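Local structure of prolyl-tRNA synthetase (Naegleria fowleri, 6UYH) at residues A200-K205 with S404-A409; Q299-P304 with P356-V361; E448-K453 with E492-E497. The protein probably attaches proline to its cognate tRNA in two steps, first activating the amino acid with ATP, and here binds halofuginone and an ATP analogue. One frame throughout, in Å; residues are numbered along the deposited sequence.

Contact 1 of 3, residues A200-K205 with S404-A409; sequences AVPVIK and SMLNKA. With EDO (1,2-ethanediol), chain Z.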
loop_
_atom_site.group_PDB
_atom_site.type_symbol
_atom_site.label_atom_id
_atom_site.label_comp_id
_atom_site.label_asym_id
_atom_site.label_seq_id
_atom_site.Cartn_x
_atom_site.Cartn_y
_atom_site.Cartn_z
ATOM N N ALA A 200 21.420 6.695 -1.187
ATOM C CA ALA A 200 22.794 7.203 -1.118
ATOM C C ALA A 200 23.129 7.754 0.270
ATOM O O ALA A 200 23.861 8.735 0.404
ATOM C CB ALA A 200 23.051 8.253 -2.206
ATOM N N VAL A 201 22.603 7.118 1.310
ATOM C CA VAL A 201 22.851 7.513 2.697
ATOM C C VAL A 201 23.708 6.436 3.358
ATOM O O VAL A 201 23.312 5.266 3.370
ATOM C CB VAL A 201 21.545 7.709 3.484
ATOM C CG1 VAL A 201 21.859 7.858 4.977
ATOM C CG2 VAL A 201 20.774 8.929 2.972
ATOM N N PRO A 202 24.852 6.779 3.941
ATOM C CA PRO A 202 25.679 5.761 4.596
ATOM C C PRO A 202 25.130 5.404 5.968
ATOM O O PRO A 202 24.485 6.217 6.635
ATOM C CB PRO A 202 27.048 6.446 4.707
ATOM C CG PRO A 202 26.701 7.898 4.881
ATOM C CD PRO A 202 25.475 8.112 3.990
ATOM N N VAL A 203 25.400 4.163 6.394
ATOM C CA VAL A 203 24.867 3.658 7.655
ATOM C C VAL A 203 25.985 3.026 8.464
ATOM O O VAL A 203 27.048 2.676 7.945
ATOM C CB VAL A 203 23.727 2.619 7.479
ATOM C CG1 VAL A 203 22.596 3.153 6.614
ATOM C CG2 VAL A 203 24.266 1.319 6.929
ATOM N N ILE A 204 25.716 2.874 9.758
ATOM C CA ILE A 204 26.557 2.106 10.669
ATOM C C ILE A 204 25.676 1.052 11.319
ATOM O O ILE A 204 24.662 1.392 11.943
ATOM C CB ILE A 204 27.205 2.986 11.745
ATOM C CG1 ILE A 204 28.107 4.042 11.107
ATOM C CG2 ILE A 204 28.019 2.111 12.693
ATOM C CD1 ILE A 204 28.566 5.096 12.091
ATOM N N LYS A 205 26.055 -0.216 11.176
ATOM C CA LYS A 205 25.318 -1.308 11.799
ATOM C C LYS A 205 25.786 -1.504 13.235
ATOM O O LYS A 205 26.979 -1.498 13.511
ATOM C CB LYS A 205 25.547 -2.610 11.034
ATOM C CG LYS A 205 24.935 -2.683 9.659
ATOM C CD LYS A 205 25.408 -3.977 8.998
ATOM C CE LYS A 205 24.730 -4.208 7.642
ATOM N NZ LYS A 205 25.286 -5.447 7.018
ATOM N N SER A 404 28.757 9.538 -6.027
ATOM C CA SER A 404 29.326 10.751 -5.446
ATOM C C SER A 404 28.533 11.200 -4.226
ATOM O O SER A 404 29.114 11.614 -3.214
ATOM C CB SER A 404 29.360 11.871 -6.487
ATOM O OG SER A 404 30.211 11.563 -7.583
ATOM N N MET A 405 27.200 11.149 -4.319
ATOM C CA MET A 405 26.347 11.530 -3.198
ATOM C C MET A 405 26.618 10.649 -1.989
ATOM O O MET A 405 26.743 11.143 -0.861
ATOM C CB MET A 405 24.870 11.454 -3.617
ATOM C CG MET A 405 24.473 12.517 -4.644
ATOM S SD MET A 405 22.780 12.333 -5.243
ATOM C CE MET A 405 21.845 12.483 -3.713
ATOM N N LEU A 406 26.716 9.334 -2.206
ATOM C CA LEU A 406 26.978 8.418 -1.100
ATOM C C LEU A 406 28.388 8.605 -0.546
ATOM O O LEU A 406 28.591 8.611 0.675
ATOM C CB LEU A 406 26.760 6.976 -1.566
ATOM C CG LEU A 406 27.132 5.863 -0.588
ATOM C CD1 LEU A 406 26.284 6.002 0.659
ATOM C CD2 LEU A 406 26.952 4.478 -1.243
ATOM N N ASN A 407 29.369 8.776 -1.430
ATOM C CA ASN A 407 30.749 8.936 -0.985
ATOM C C ASN A 407 30.937 10.224 -0.195
ATOM O O ASN A 407 31.650 10.238 0.814
ATOM C CB ASN A 407 31.687 8.913 -2.190
ATOM C CG ASN A 407 31.817 7.533 -2.796
ATOM O OD1 ASN A 407 31.593 6.526 -2.124
ATOM N ND2 ASN A 407 32.199 7.476 -4.070
ATOM N N LYS A 408 30.323 11.319 -0.653
ATOM C CA LYS A 408 30.422 12.585 0.067
ATOM C C LYS A 408 29.823 12.469 1.463
ATOM O O LYS A 408 30.416 12.934 2.444
ATOM C CB LYS A 408 29.719 13.687 -0.727
ATOM C CG LYS A 408 29.697 15.055 -0.044
ATOM C CD LYS A 408 28.957 16.098 -0.896
ATOM C CE LYS A 408 29.034 17.485 -0.255
ATOM N NZ LYS A 408 28.274 18.546 -0.979
ATOM N N ALA A 409 28.656 11.839 1.573
ATOM C CA ALA A 409 28.014 11.707 2.876
ATOM C C ALA A 409 28.807 10.783 3.787
ATOM O O ALA A 409 28.905 11.033 4.997
ATOM C CB ALA A 409 26.582 11.207 2.701
HETATM C C1 EDO Z . 33.772 11.301 -6.479
HETATM O O1 EDO Z . 32.624 12.141 -6.634
HETATM C C2 EDO Z . 33.477 10.225 -5.446
HETATM O O2 EDO Z . 32.791 9.136 -6.073
#

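Contact 2 of 3, residues Q299-P304 with P356-V361; sequences QVVVIP and PLRIEV. With EDO (1,2-ethanediol), chain R.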
loop_
_atom_site.group_PDB
_atom_site.type_symbol
_atom_site.label_atom_id
_atom_site.label_comp_id
_atom_site.label_asym_id
_atom_site.label_seq_id
_atom_site.Cartn_x
_atom_site.Cartn_y
_atom_site.Cartn_z
ATOM N N GLN A 299 14.401 11.471 -13.464
ATOM C CA GLN A 299 15.856 11.372 -13.376
ATOM C C GLN A 299 16.567 12.369 -14.276
ATOM O O GLN A 299 17.640 12.869 -13.919
ATOM C CB GLN A 299 16.305 9.957 -13.726
ATOM C CG GLN A 299 15.761 8.900 -12.775
ATOM C CD GLN A 299 15.996 7.512 -13.308
ATOM O OE1 GLN A 299 15.540 7.174 -14.400
ATOM N NE2 GLN A 299 16.725 6.701 -12.551
ATOM N N VAL A 300 15.999 12.656 -15.445
ATOM C CA VAL A 300 16.625 13.525 -16.436
ATOM C C VAL A 300 15.554 14.451 -16.984
ATOM O O VAL A 300 14.490 13.987 -17.400
ATOM C CB VAL A 300 17.272 12.728 -17.590
ATOM C CG1 VAL A 300 17.944 13.679 -18.582
ATOM C CG2 VAL A 300 18.265 11.701 -17.064
ATOM N N VAL A 301 15.819 15.755 -16.980
ATOM C CA VAL A 301 14.948 16.728 -17.635
ATOM C C VAL A 301 15.685 17.285 -18.845
ATOM O O VAL A 301 16.860 17.665 -18.747
ATOM C CB VAL A 301 14.499 17.846 -16.671
ATOM C CG1 VAL A 301 15.692 18.621 -16.097
ATOM C CG2 VAL A 301 13.503 18.786 -17.366
ATOM N N VAL A 302 15.010 17.298 -19.995
ATOM C CA VAL A 302 15.579 17.790 -21.246
ATOM C C VAL A 302 14.989 19.163 -21.526
ATOM O O VAL A 302 13.765 19.334 -21.515
ATOM C CB VAL A 302 15.298 16.824 -22.412
ATOM C CG1 VAL A 302 16.017 17.289 -23.682
ATOM C CG2 VAL A 302 15.716 15.409 -22.058
ATOM N N ILE A 303 15.852 20.145 -21.762
ATOM C CA ILE A 303 15.379 21.511 -21.971
ATOM C C ILE A 303 15.921 22.054 -23.289
ATOM O O ILE A 303 17.135 22.248 -23.433
ATOM C CB ILE A 303 15.768 22.418 -20.793
ATOM C CG1 ILE A 303 15.247 21.829 -19.478
ATOM C CG2 ILE A 303 15.227 23.825 -21.000
ATOM C CD1 ILE A 303 15.488 22.702 -18.270
ATOM N N PRO A 304 15.064 22.302 -24.279
ATOM C CA PRO A 304 15.527 22.972 -25.499
ATOM C C PRO A 304 15.609 24.474 -25.268
ATOM O O PRO A 304 14.696 25.078 -24.702
ATOM C CB PRO A 304 14.448 22.618 -26.528
ATOM C CG PRO A 304 13.210 22.437 -25.714
ATOM C CD PRO A 304 13.648 21.903 -24.364
ATOM N N PRO A 356 18.038 14.934 -10.729
ATOM C CA PRO A 356 19.504 14.790 -10.646
ATOM C C PRO A 356 20.263 15.219 -11.897
ATOM O O PRO A 356 21.411 15.666 -11.774
ATOM C CB PRO A 356 19.697 13.292 -10.345
ATOM C CG PRO A 356 18.375 12.641 -10.612
ATOM C CD PRO A 356 17.330 13.689 -10.398
ATOM N N LEU A 357 19.686 15.116 -13.093
ATOM C CA LEU A 357 20.451 15.432 -14.293
ATOM C C LEU A 357 19.613 16.271 -15.243
ATOM O O LEU A 357 18.445 15.958 -15.492
ATOM C CB LEU A 357 20.924 14.158 -14.996
ATOM C CG LEU A 357 21.787 14.323 -16.248
ATOM C CD1 LEU A 357 23.132 15.008 -15.930
ATOM C CD2 LEU A 357 22.005 12.975 -16.907
ATOM N N ARG A 358 20.212 17.337 -15.764
ATOM C CA ARG A 358 19.584 18.193 -16.760
ATOM C C ARG A 358 20.374 18.125 -18.060
ATOM O O ARG A 358 21.608 18.173 -18.050
ATOM C CB ARG A 358 19.508 19.640 -16.262
ATOM C CG ARG A 358 19.045 20.653 -17.290
ATOM C CD ARG A 358 18.876 22.031 -16.658
ATOM N NE ARG A 358 20.132 22.766 -16.507
ATOM C CZ ARG A 358 20.577 23.285 -15.366
ATOM N NH1 ARG A 358 19.874 23.159 -14.249
ATOM N NH2 ARG A 358 21.731 23.943 -15.345
ATOM N N ILE A 359 19.659 17.993 -19.174
ATOM C CA ILE A 359 20.244 18.067 -20.509
ATOM C C ILE A 359 19.759 19.363 -21.139
ATOM O O ILE A 359 18.548 19.592 -21.246
ATOM C CB ILE A 359 19.871 16.850 -21.369
ATOM C CG1 ILE A 359 20.478 15.580 -20.764
ATOM C CG2 ILE A 359 20.324 17.046 -22.829
ATOM C CD1 ILE A 359 20.182 14.313 -21.526
ATOM N N GLU A 360 20.702 20.226 -21.524
ATOM C CA GLU A 360 20.409 21.475 -22.217
ATOM C C GLU A 360 20.800 21.306 -23.678
ATOM O O GLU A 360 21.956 20.991 -23.978
ATOM C CB GLU A 360 21.172 22.648 -21.597
ATOM C CG GLU A 360 20.982 22.826 -20.095
ATOM C CD GLU A 360 21.966 23.825 -19.506
ATOM O OE1 GLU A 360 22.697 24.476 -20.286
ATOM O OE2 GLU A 360 22.015 23.960 -18.264
ATOM N N VAL A 361 19.842 21.505 -24.580
ATOM C CA VAL A 361 20.063 21.357 -26.016
ATOM C C VAL A 361 19.980 22.742 -26.641
ATOM O O VAL A 361 18.886 23.303 -26.783
ATOM C CB VAL A 361 19.050 20.402 -26.657
ATOM C CG1 VAL A 361 19.429 20.138 -28.107
ATOM C CG2 VAL A 361 18.971 19.103 -25.870
HETATM C C1 EDO R . 16.859 3.732 -15.479
HETATM O O1 EDO R . 17.512 2.460 -15.383
HETATM C C2 EDO R . 16.082 3.978 -14.195
HETATM O O2 EDO R . 16.986 3.927 -13.082
#

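Contact 3 of 3, residues E448-K453 with E492-E497; sequences EYIKEK and ENFYPE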
loop_
_atom_site.group_PDB
_atom_site.type_symbol
_atom_site.label_atom_id
_atom_site.label_comp_id
_atom_site.label_asym_id
_atom_site.label_seq_id
_atom_site.Cartn_x
_atom_site.Cartn_y
_atom_site.Cartn_z
ATOM N N GLU A 448 22.265 6.116 31.700
ATOM C CA GLU A 448 21.497 7.218 32.272
ATOM C C GLU A 448 22.418 8.298 32.828
ATOM O O GLU A 448 22.154 9.496 32.672
ATOM C CB GLU A 448 20.559 6.689 33.356
ATOM C CG GLU A 448 19.765 7.768 34.090
ATOM C CD GLU A 448 18.831 8.553 33.178
ATOM O OE1 GLU A 448 18.379 8.003 32.143
ATOM O OE2 GLU A 448 18.551 9.729 33.505
ATOM N N TYR A 449 23.506 7.891 33.483
ATOM C CA TYR A 449 24.492 8.853 33.967
ATOM C C TYR A 449 25.047 9.701 32.825
ATOM O O TYR A 449 25.114 10.930 32.922
ATOM C CB TYR A 449 25.615 8.113 34.688
ATOM C CG TYR A 449 26.750 8.998 35.126
ATOM C CD1 TYR A 449 26.682 9.692 36.328
ATOM C CD2 TYR A 449 27.896 9.133 34.350
ATOM C CE1 TYR A 449 27.723 10.497 36.748
ATOM C CE2 TYR A 449 28.944 9.944 34.765
ATOM C CZ TYR A 449 28.848 10.622 35.962
ATOM O OH TYR A 449 29.875 11.433 36.394
ATOM N N ILE A 450 25.450 9.055 31.729
ATOM C CA ILE A 450 26.018 9.790 30.601
ATOM C C ILE A 450 24.995 10.760 30.026
ATOM O O ILE A 450 25.322 11.906 29.689
ATOM C CB ILE A 450 26.533 8.805 29.536
ATOM C CG1 ILE A 450 27.721 8.000 30.085
ATOM C CG2 ILE A 450 26.896 9.537 28.245
ATOM C CD1 ILE A 450 28.043 6.757 29.244
ATOM N N LYS A 451 23.740 10.318 29.913
ATOM C CA LYS A 451 22.698 11.186 29.384
ATOM C C LYS A 451 22.509 12.421 30.259
ATOM O O LYS A 451 22.431 13.550 29.756
ATOM C CB LYS A 451 21.387 10.406 29.257
ATOM N N GLU A 452 22.399 12.222 31.574
ATOM C CA GLU A 452 22.134 13.352 32.461
ATOM C C GLU A 452 23.320 14.311 32.513
ATOM O O GLU A 452 23.135 15.538 32.507
ATOM C CB GLU A 452 21.787 12.850 33.867
ATOM N N LYS A 453 24.546 13.773 32.563
ATOM C CA LYS A 453 25.723 14.626 32.692
ATOM C C LYS A 453 25.987 15.402 31.407
ATOM O O LYS A 453 26.274 16.602 31.453
ATOM C CB LYS A 453 26.948 13.791 33.070
ATOM C CG LYS A 453 28.192 14.609 33.427
ATOM C CD LYS A 453 29.337 13.676 33.816
ATOM C CE LYS A 453 30.588 14.437 34.204
ATOM N NZ LYS A 453 31.710 13.459 34.354
ATOM N N GLU A 492 38.931 3.829 31.568
ATOM C CA GLU A 492 38.013 3.760 32.695
ATOM C C GLU A 492 36.562 3.882 32.235
ATOM O O GLU A 492 36.251 4.534 31.235
ATOM C CB GLU A 492 38.329 4.857 33.714
ATOM N N ASN A 493 35.674 3.223 32.976
ATOM C CA ASN A 493 34.239 3.416 32.786
ATOM C C ASN A 493 33.887 4.900 32.928
ATOM O O ASN A 493 34.400 5.591 33.812
ATOM C CB ASN A 493 33.490 2.578 33.829
ATOM C CG ASN A 493 32.073 2.286 33.455
ATOM O OD1 ASN A 493 31.288 3.189 33.171
ATOM N ND2 ASN A 493 31.719 1.002 33.465
ATOM N N PHE A 494 33.024 5.397 32.034
ATOM C CA PHE A 494 32.566 6.783 32.117
ATOM C C PHE A 494 31.694 7.040 33.339
ATOM O O PHE A 494 31.535 8.197 33.738
ATOM C CB PHE A 494 31.771 7.176 30.869
ATOM C CG PHE A 494 32.611 7.736 29.751
ATOM C CD1 PHE A 494 33.924 7.333 29.571
ATOM C CD2 PHE A 494 32.075 8.674 28.873
ATOM C CE1 PHE A 494 34.690 7.851 28.530
ATOM C CE2 PHE A 494 32.841 9.195 27.841
ATOM C CZ PHE A 494 34.143 8.779 27.670
ATOM N N TYR A 495 31.113 5.997 33.924
ATOM C CA TYR A 495 30.255 6.118 35.092
ATOM C C TYR A 495 31.075 5.771 36.327
ATOM O O TYR A 495 31.383 4.585 36.534
ATOM C CB TYR A 495 29.058 5.177 34.949
ATOM C CG TYR A 495 28.042 5.200 36.069
ATOM C CD1 TYR A 495 27.833 6.340 36.844
ATOM C CD2 TYR A 495 27.272 4.072 36.340
ATOM C CE1 TYR A 495 26.887 6.343 37.864
ATOM C CE2 TYR A 495 26.332 4.065 37.349
ATOM C CZ TYR A 495 26.141 5.200 38.107
ATOM O OH TYR A 495 25.202 5.185 39.112
ATOM N N PRO A 496 31.460 6.748 37.164
ATOM C CA PRO A 496 32.398 6.446 38.261
ATOM C C PRO A 496 31.884 5.424 39.259
ATOM O O PRO A 496 32.694 4.684 39.840
ATOM C CB PRO A 496 32.614 7.816 38.925
ATOM C CG PRO A 496 32.286 8.804 37.865
ATOM C CD PRO A 496 31.162 8.187 37.084
ATOM N N GLU A 497 30.571 5.370 39.498
ATOM C CA GLU A 497 30.024 4.357 40.393
ATOM C C GLU A 497 30.283 2.948 39.888
ATOM O O GLU A 497 30.258 2.002 40.684
ATOM C CB GLU A 497 28.520 4.561 40.580
ATOM C CG GLU A 497 28.168 5.825 41.333
ATOM C CD GLU A 497 28.852 5.891 42.681
ATOM O OE1 GLU A 497 28.829 4.874 43.409
ATOM O OE2 GLU A 497 29.425 6.953 43.006
HETATM O O HOH W 1 32.809 10.767 33.153
#

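Contact 1 of 3, residues A200-K205 with S404-A409
The carbonyl oxygen of A200 is surrounded by L406 CA, L406 CD1 and, more loosely, A409 CB. The contact that points at it comes from L406 CA, 3.5 Å from A200 O in a CH···O contact with an angle of 147° at the hydrogen. The same leucine reaches further along the loop: with CG anti to the backbone N (chi1 174°), its CD1 methyl comes within 3.6 Å of A200 C and 4.0 Å of P202 CD. The L406 and P202 side chains run past one another in opposite directions. A200 CB nestles beside the beta carbons of two successive helical residues, 3.9 Å from M405 CB and only slightly farther from L406 CB. One turn on, the closest apolar approach brings P202 CD to 3.5 Å from A409 CB. The outer side of the helix is polar instead. An ethanediol, probably from the crystallisation liquor, spans one turn there, with its O1 2.7 Å from S404 OG and its O2 accepting from N407 ND2 at 2.7 Å. S404 OG is also hydrogen-bonded to K400 O and R375 NH2. The contact joins a loop of the class II catalytic core to helix 391-415, which follows the anticodon-binding sheet. A200, with positive phi, is where the chain leaves helix 177-198, and H283 touches both A200 and M405, so helices 177-198, 274-283 and 391-415 meet around this buried loop.

Contact 2 of 3, residues Q299-P304 with P356-V361
Backbone bonding between V300-P304 and L357-V361 sets up a regular parallel ladder, the two strand segments running 18° apart. V301 and I303 face the neighbouring strand with both N-H and C=O. V301 N gives to L357 O at 3.0 Å, and V301 O receives I359 N at 2.9 Å. The pattern repeats at I303: its N-H meets I359 O, with I303 N 2.8 Å from that oxygen, and V361 N reaches I303 O at 3.0 Å. Only the first rung, from L357 N to Q299 O, is weak. CH···O contacts fill the intervals, the shortest from V300 CA to L357 O at 3.2 Å.

The apolar face is that of V300, V302, P304, L357, I359 and V361. V300 and L357 lie alongside each other, pointing the same way, while V300 CG1 crosses to I359 CD1 at 3.8 Å. V302 CG1 similarly reaches obliquely to V361 CG2.

The charged pair of these strands, R358 and E360, lies on the other face, among V301 and I303. There the aliphatic stem of R358 passes I303, R358 CD lying 3.8 Å from I303 CD1, before a bend at chi3 (81°) turns the guanidinium to E360. R358 NE and NH2 grip E360 OE2 side-on, nearly in the guanidinium plane. NE, 2.8 Å from E360 OE2, meets the anti lone pair of that oxygen, the one away from the other oxygen, while NH2 comes nearly along the C-O bond; this salt bridge joins two residues of the same strand. Buried R358 also makes a salt bridge through NH1 to E351 and a cation-pi contact with Y347.

Helix 343-353 covers this charged face and helix 313-328 packs on V302, P304 and V361; strands 333-335 and 370-375 flank the pair in the mixed sheet of the anticodon-binding domain.

Contact 3 of 3, residues E448-K453 with E492-E497
An Asx turn in the C-terminal domain shapes the loop that offers F494, Y495 and P496 to Y449 and I450 of helix 444-457. N493 OD1 closes it by accepting the backbone N-H of Y495, with Y495 N 2.9 Å from N493 OD1 and an N-H···O angle of 165°. What the loop then grasps is chiefly one aromatic ring. Y495 CD1 sits over one face of the Y449 ring, 3.3 Å from Y449 CG and offset toward the rim. The two rings are inclined at 33° with centroids 4.9 Å apart. With CG anti to the backbone N (chi1 175°), the Y449 ring is directed at the loop. Farther out along it, P496 CD approaches Y449 CZ at 3.5 Å, the two side chains crossing at about a right angle, and F494 O comes to 3.3 Å from Y449 CE2. That carbonyl finds a polar partner in a water, whose oxygen donates to F494 O at 2.9 Å and makes a weak link to K453 NZ. Deeper in, the I450 CD1 methyl lies 4.1 Å from F494 CB, extending the contact into the apolar interior. Strand 435-440 packs against this inner part, its I438 touching both I450 and F494, so the loop between strands 474-479 and 505-512 is held by helix 444-457 and strand 435-440.

The three contacts are spread along an elongated chain. Contact 2 is nested within the loop closed by contact 1; after its sheet, the chain returns along helix 391-415, which supplies one side of contact 1. Their centres are 25 Å apart, yet their nearest atoms come to about 6 Å. Contact 3 follows both in sequence, its centre 31 Å from that of contact 1 (nearest atoms about 17 Å) and 54 Å from that of contact 2 (about 39 Å); contacts 2 and 3 fall on opposite sides of the chain's centre. Contact 1 is thus the intermediate one, and the V201 side chain is about 12 Å from the bound ATP analogue, near the nucleotide pocket without lining it.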